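Local coordinates for acyl-CoA dehydrogenase domain protein Tcur3483 (Thermomonospora curvata, PDB 6WY9) that binds the flavin FAD and is probably an oxidoreductase acting on the CH-CH group of an acyl-CoA-type substrate, at residues A212-S218 / A230-V236; I171-K175 / W188-R192. All coordinates share one frame; numbering follows the deposited sequence.

Contact 1 (A212-S218 / A230-V236); sequences AEGFSWS and ATYYSGV
F215 swings its ring away from its own amide (chi1 172°), Y233 turns CG opposite its carbonyl carbon (chi1 -46°), and the side chains of this non-hydrogen-bonded pair run side by side. Their rings meet obliquely, planes at 52°, with F215 CD1 3.4 Å from Y233 CE2 at the phenylalanine's edge. Farther out, F215 CZ touches the methyl CG2 of T231, whose OG1 shares a hydrogen bond of 2.8 Å with Y233 OH, holding the phenol end. The other face of this antiparallel hairpin is more polar: S216 OG lies 3.5 Å from CB of Y232, and S218 OG meets the edge of the same tyrosine ring in its plane. S216 with Y232 and S218 with A230 are hydrogen-bonded pairs. S234 N donates to G214 O at 3.0 Å. Third residue of the type II turn A212-F215, G214 has a backbone shape that calls for glycine, and a CB would strike S234 O. V236 CG2 packs on G214 C at 3.3 Å. Strand 215-221 is outermost in its antiparallel sheet within this chain; strand 168-176 flanks 227-239 across from it, while I187 and L189 of strand 186-192 pack against the F215-Y233 face.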
# COMPACT_ATOMS: atom_id res chain seq x y z
N ALA A 212 -25.53 4.59 -41.38
CA ALA A 212 -25.97 3.35 -41.99
C ALA A 212 -27.33 2.95 -41.46
O ALA A 212 -27.66 3.18 -40.30
CB ALA A 212 -24.96 2.22 -41.72
N GLU A 213 -28.14 2.38 -42.35
CA GLU A 213 -29.41 1.80 -41.96
C GLU A 213 -29.18 0.55 -41.13
O GLU A 213 -28.36 -0.31 -41.48
CB GLU A 213 -30.23 1.47 -43.22
CG GLU A 213 -31.52 0.73 -42.95
CD GLU A 213 -32.37 0.54 -44.20
OE1 GLU A 213 -33.59 0.85 -44.15
OE2 GLU A 213 -31.83 0.09 -45.24
N GLY A 214 -29.93 0.42 -40.04
CA GLY A 214 -29.67 -0.61 -39.06
C GLY A 214 -28.72 -0.22 -37.94
O GLY A 214 -28.55 -1.00 -36.98
N PHE A 215 -28.07 0.94 -38.01
CA PHE A 215 -27.24 1.38 -36.89
C PHE A 215 -28.05 2.25 -35.95
O PHE A 215 -28.83 3.09 -36.38
CB PHE A 215 -26.00 2.15 -37.37
CG PHE A 215 -25.22 2.79 -36.24
CD1 PHE A 215 -24.32 2.04 -35.48
CD2 PHE A 215 -25.40 4.12 -35.92
CE1 PHE A 215 -23.60 2.63 -34.44
CE2 PHE A 215 -24.68 4.70 -34.87
CZ PHE A 215 -23.78 3.96 -34.14
N SER A 216 -27.85 2.06 -34.64
CA SER A 216 -28.54 2.86 -33.64
C SER A 216 -27.70 2.86 -32.37
O SER A 216 -26.82 2.01 -32.20
CB SER A 216 -29.96 2.32 -33.39
OG SER A 216 -29.93 1.18 -32.53
N TRP A 217 -27.95 3.83 -31.48
CA TRP A 217 -27.21 3.93 -30.22
C TRP A 217 -28.15 4.43 -29.13
O TRP A 217 -29.17 5.07 -29.42
CB TRP A 217 -26.01 4.89 -30.34
CG TRP A 217 -26.45 6.31 -30.65
CD1 TRP A 217 -26.64 6.87 -31.89
CD2 TRP A 217 -26.78 7.34 -29.69
NE1 TRP A 217 -27.06 8.18 -31.75
CE2 TRP A 217 -27.15 8.49 -30.42
CE3 TRP A 217 -26.81 7.39 -28.28
CZ2 TRP A 217 -27.54 9.67 -29.79
CZ3 TRP A 217 -27.18 8.56 -27.67
CH2 TRP A 217 -27.54 9.69 -28.42
N SER A 218 -27.77 4.18 -27.87
CA SER A 218 -28.51 4.69 -26.71
C SER A 218 -27.54 5.14 -25.63
O SER A 218 -26.46 4.56 -25.47
CB SER A 218 -29.49 3.65 -26.13
OG SER A 218 -28.79 2.48 -25.74
N ALA A 230 -24.40 2.51 -25.78
CA ALA A 230 -24.43 1.20 -26.39
C ALA A 230 -24.74 1.43 -27.87
O ALA A 230 -25.46 2.37 -28.21
CB ALA A 230 -25.50 0.30 -25.75
N THR A 231 -24.17 0.62 -28.75
CA THR A 231 -24.48 0.73 -30.16
C THR A 231 -25.02 -0.61 -30.63
O THR A 231 -24.67 -1.65 -30.08
CB THR A 231 -23.27 1.18 -30.99
OG1 THR A 231 -22.12 0.37 -30.69
CG2 THR A 231 -22.95 2.69 -30.71
N TYR A 232 -25.91 -0.55 -31.62
CA TYR A 232 -26.63 -1.71 -32.14
C TYR A 232 -26.49 -1.76 -33.65
O TYR A 232 -26.57 -0.72 -34.32
CB TYR A 232 -28.13 -1.67 -31.74
CG TYR A 232 -28.29 -1.54 -30.25
CD1 TYR A 232 -28.24 -2.67 -29.43
CD2 TYR A 232 -28.41 -0.29 -29.64
CE1 TYR A 232 -28.34 -2.56 -28.06
CE2 TYR A 232 -28.52 -0.18 -28.25
CZ TYR A 232 -28.49 -1.31 -27.47
OH TYR A 232 -28.59 -1.23 -26.10
N TYR A 233 -26.31 -2.98 -34.18
CA TYR A 233 -26.10 -3.23 -35.61
C TYR A 233 -27.04 -4.35 -36.02
O TYR A 233 -26.85 -5.51 -35.64
CB TYR A 233 -24.64 -3.60 -35.92
CG TYR A 233 -23.68 -2.66 -35.22
CD1 TYR A 233 -23.35 -2.85 -33.89
CD2 TYR A 233 -23.15 -1.55 -35.89
CE1 TYR A 233 -22.47 -1.96 -33.23
CE2 TYR A 233 -22.32 -0.68 -35.26
CZ TYR A 233 -21.97 -0.88 -33.92
OH TYR A 233 -21.16 -0.00 -33.29
N SER A 234 -28.07 -3.99 -36.77
CA SER A 234 -29.14 -4.90 -37.15
C SER A 234 -29.19 -4.92 -38.67
O SER A 234 -29.74 -4.01 -39.29
CB SER A 234 -30.45 -4.45 -36.53
OG SER A 234 -31.44 -5.42 -36.75
N GLY A 235 -28.58 -5.95 -39.27
CA GLY A 235 -28.58 -6.06 -40.72
C GLY A 235 -27.80 -4.98 -41.41
O GLY A 235 -28.00 -4.76 -42.61
N VAL A 236 -26.91 -4.29 -40.70
CA VAL A 236 -26.16 -3.20 -41.31
C VAL A 236 -25.31 -3.74 -42.45
O VAL A 236 -24.62 -4.76 -42.31
CB VAL A 236 -25.27 -2.49 -40.29
CG1 VAL A 236 -24.48 -1.39 -40.98
CG2 VAL A 236 -26.11 -1.93 -39.15

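Contact 2 (I171-K175 / W188-R192); sequences IDGSK and WLACR
K175 reaches across to L189 and A190 on a strand of a different sheet, and its chain can be followed atom by atom. From CB, CG leaves anti to the carbonyl carbon and comes to 3.7 Å from L189 CD1. A bend at chi2 (-76°) then turns the chain, which is extended from there on, so that CE passes the same methyl at 3.7 Å while approaching A190 O. At the tip, NZ donates a hydrogen bond of 2.7 Å to A190 O, tilted 16° from the carbonyl plane. The same ammonium group forms a salt bridge with E148 and a hydrogen bond to Y146 O, so three acceptors share this buried charge. Strands 168-176 and 186-192 belong to the two sheets of the acyl-CoA dehydrogenase middle beta domain; segments 171-175 and 188-192 run at 114° to each other, their axes 8.6 Å apart at the closest, and meet through side chains, apart from the one bond to main-chain A190 O. An alanine in place of K175 would probably leave E148 without its buried counter-charge, deprive A190 O of this donor and open a gap beside L189 CD1. The leucine's other methyl, CD2, meets I171 CG2 tip to tip at 3.7 Å, and C191 SG lies 4.1 Å from that isoleucine methyl. V208 of strand 203-209 touches both I171 and L189.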
# COMPACT_ATOMS: atom_id res chain seq x y z
N ILE A 171 -23.76 -7.06 -41.00
CA ILE A 171 -23.24 -6.96 -39.64
C ILE A 171 -24.41 -7.03 -38.67
O ILE A 171 -25.37 -6.27 -38.78
CB ILE A 171 -22.42 -5.68 -39.44
CG1 ILE A 171 -21.26 -5.58 -40.44
CG2 ILE A 171 -21.88 -5.56 -38.00
CD1 ILE A 171 -20.57 -4.22 -40.40
N ASP A 172 -24.32 -7.96 -37.71
CA ASP A 172 -25.33 -8.15 -36.69
C ASP A 172 -24.66 -8.29 -35.35
O ASP A 172 -23.84 -9.20 -35.16
CB ASP A 172 -26.19 -9.38 -36.97
CG ASP A 172 -27.07 -9.20 -38.18
OD1 ASP A 172 -28.02 -8.39 -38.10
OD2 ASP A 172 -26.80 -9.86 -39.21
N GLY A 173 -25.01 -7.42 -34.41
CA GLY A 173 -24.53 -7.55 -33.05
C GLY A 173 -24.76 -6.24 -32.33
O GLY A 173 -25.59 -5.43 -32.74
N SER A 174 -23.98 -6.03 -31.28
CA SER A 174 -24.05 -4.81 -30.50
C SER A 174 -22.72 -4.61 -29.78
O SER A 174 -21.95 -5.56 -29.60
CB SER A 174 -25.18 -4.87 -29.48
OG SER A 174 -24.74 -5.71 -28.44
N LYS A 175 -22.47 -3.37 -29.35
CA LYS A 175 -21.30 -3.03 -28.55
C LYS A 175 -21.74 -2.16 -27.37
O LYS A 175 -22.84 -1.61 -27.37
CB LYS A 175 -20.23 -2.28 -29.38
CG LYS A 175 -19.71 -3.07 -30.61
CD LYS A 175 -18.73 -4.19 -30.21
CE LYS A 175 -18.36 -5.06 -31.44
NZ LYS A 175 -17.24 -6.04 -31.14
N TRP A 188 -15.15 2.24 -35.73
CA TRP A 188 -14.06 1.30 -35.98
C TRP A 188 -14.48 0.00 -35.30
O TRP A 188 -14.33 -0.14 -34.09
CB TRP A 188 -12.78 1.87 -35.42
CG TRP A 188 -11.57 1.05 -35.36
CD1 TRP A 188 -11.18 0.24 -34.33
CD2 TRP A 188 -10.49 1.05 -36.31
NE1 TRP A 188 -9.93 -0.28 -34.59
CE2 TRP A 188 -9.49 0.19 -35.81
CE3 TRP A 188 -10.29 1.67 -37.55
CZ2 TRP A 188 -8.31 -0.07 -36.50
CZ3 TRP A 188 -9.12 1.42 -38.23
CH2 TRP A 188 -8.14 0.55 -37.71
N LEU A 189 -15.05 -0.94 -36.07
CA LEU A 189 -15.85 -2.02 -35.50
C LEU A 189 -15.13 -3.36 -35.61
O LEU A 189 -14.82 -3.82 -36.72
CB LEU A 189 -17.22 -2.10 -36.16
CG LEU A 189 -18.19 -3.08 -35.50
CD1 LEU A 189 -18.65 -2.55 -34.13
CD2 LEU A 189 -19.38 -3.31 -36.43
N ALA A 190 -14.91 -4.01 -34.45
CA ALA A 190 -14.33 -5.34 -34.37
C ALA A 190 -15.45 -6.38 -34.49
O ALA A 190 -16.36 -6.39 -33.66
CB ALA A 190 -13.56 -5.52 -33.07
N CYS A 191 -15.38 -7.23 -35.53
CA CYS A 191 -16.42 -8.21 -35.85
C CYS A 191 -15.82 -9.60 -36.02
O CYS A 191 -14.68 -9.75 -36.46
CB CYS A 191 -17.16 -7.89 -37.18
SG CYS A 191 -17.86 -6.24 -37.40
N ARG A 192 -16.63 -10.60 -35.71
CA ARG A 192 -16.33 -12.01 -36.01
C ARG A 192 -16.65 -12.31 -37.48
O ARG A 192 -17.82 -12.33 -37.88
CB ARG A 192 -17.13 -12.93 -35.10
CG ARG A 192 -16.98 -14.45 -35.40
CD ARG A 192 -15.73 -15.03 -34.76
NE ARG A 192 -15.53 -14.44 -33.44
CZ ARG A 192 -14.37 -14.38 -32.78
NH1 ARG A 192 -14.31 -13.77 -31.61
NH2 ARG A 192 -13.26 -14.91 -33.30

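In the fold
Contacts 1 and 2, their centres 10 Å apart, illustrate two ways of building one beta domain: hydrogen-bonded pairing within a sheet, and side-chain packing between sheets with a lysine bonded to the backbone of the other. Strand 168-176 connects them, since it neighbours strand 227-239: D172 OD1 probably accepts a hydrogen bond from G235 N at 2.8 Å, and I171 N and V236 O probably form another at 2.8 Å. Y233 of contact 1 also packs against I171 and L189 of contact 2. Both contacts lie close to the flavin without supplying residues of its pocket: the side chain of K175 is about 6 Å from the bound dihydroflavin and that of T231 about 8 Å. A190 packs on Y146, which binds FAD.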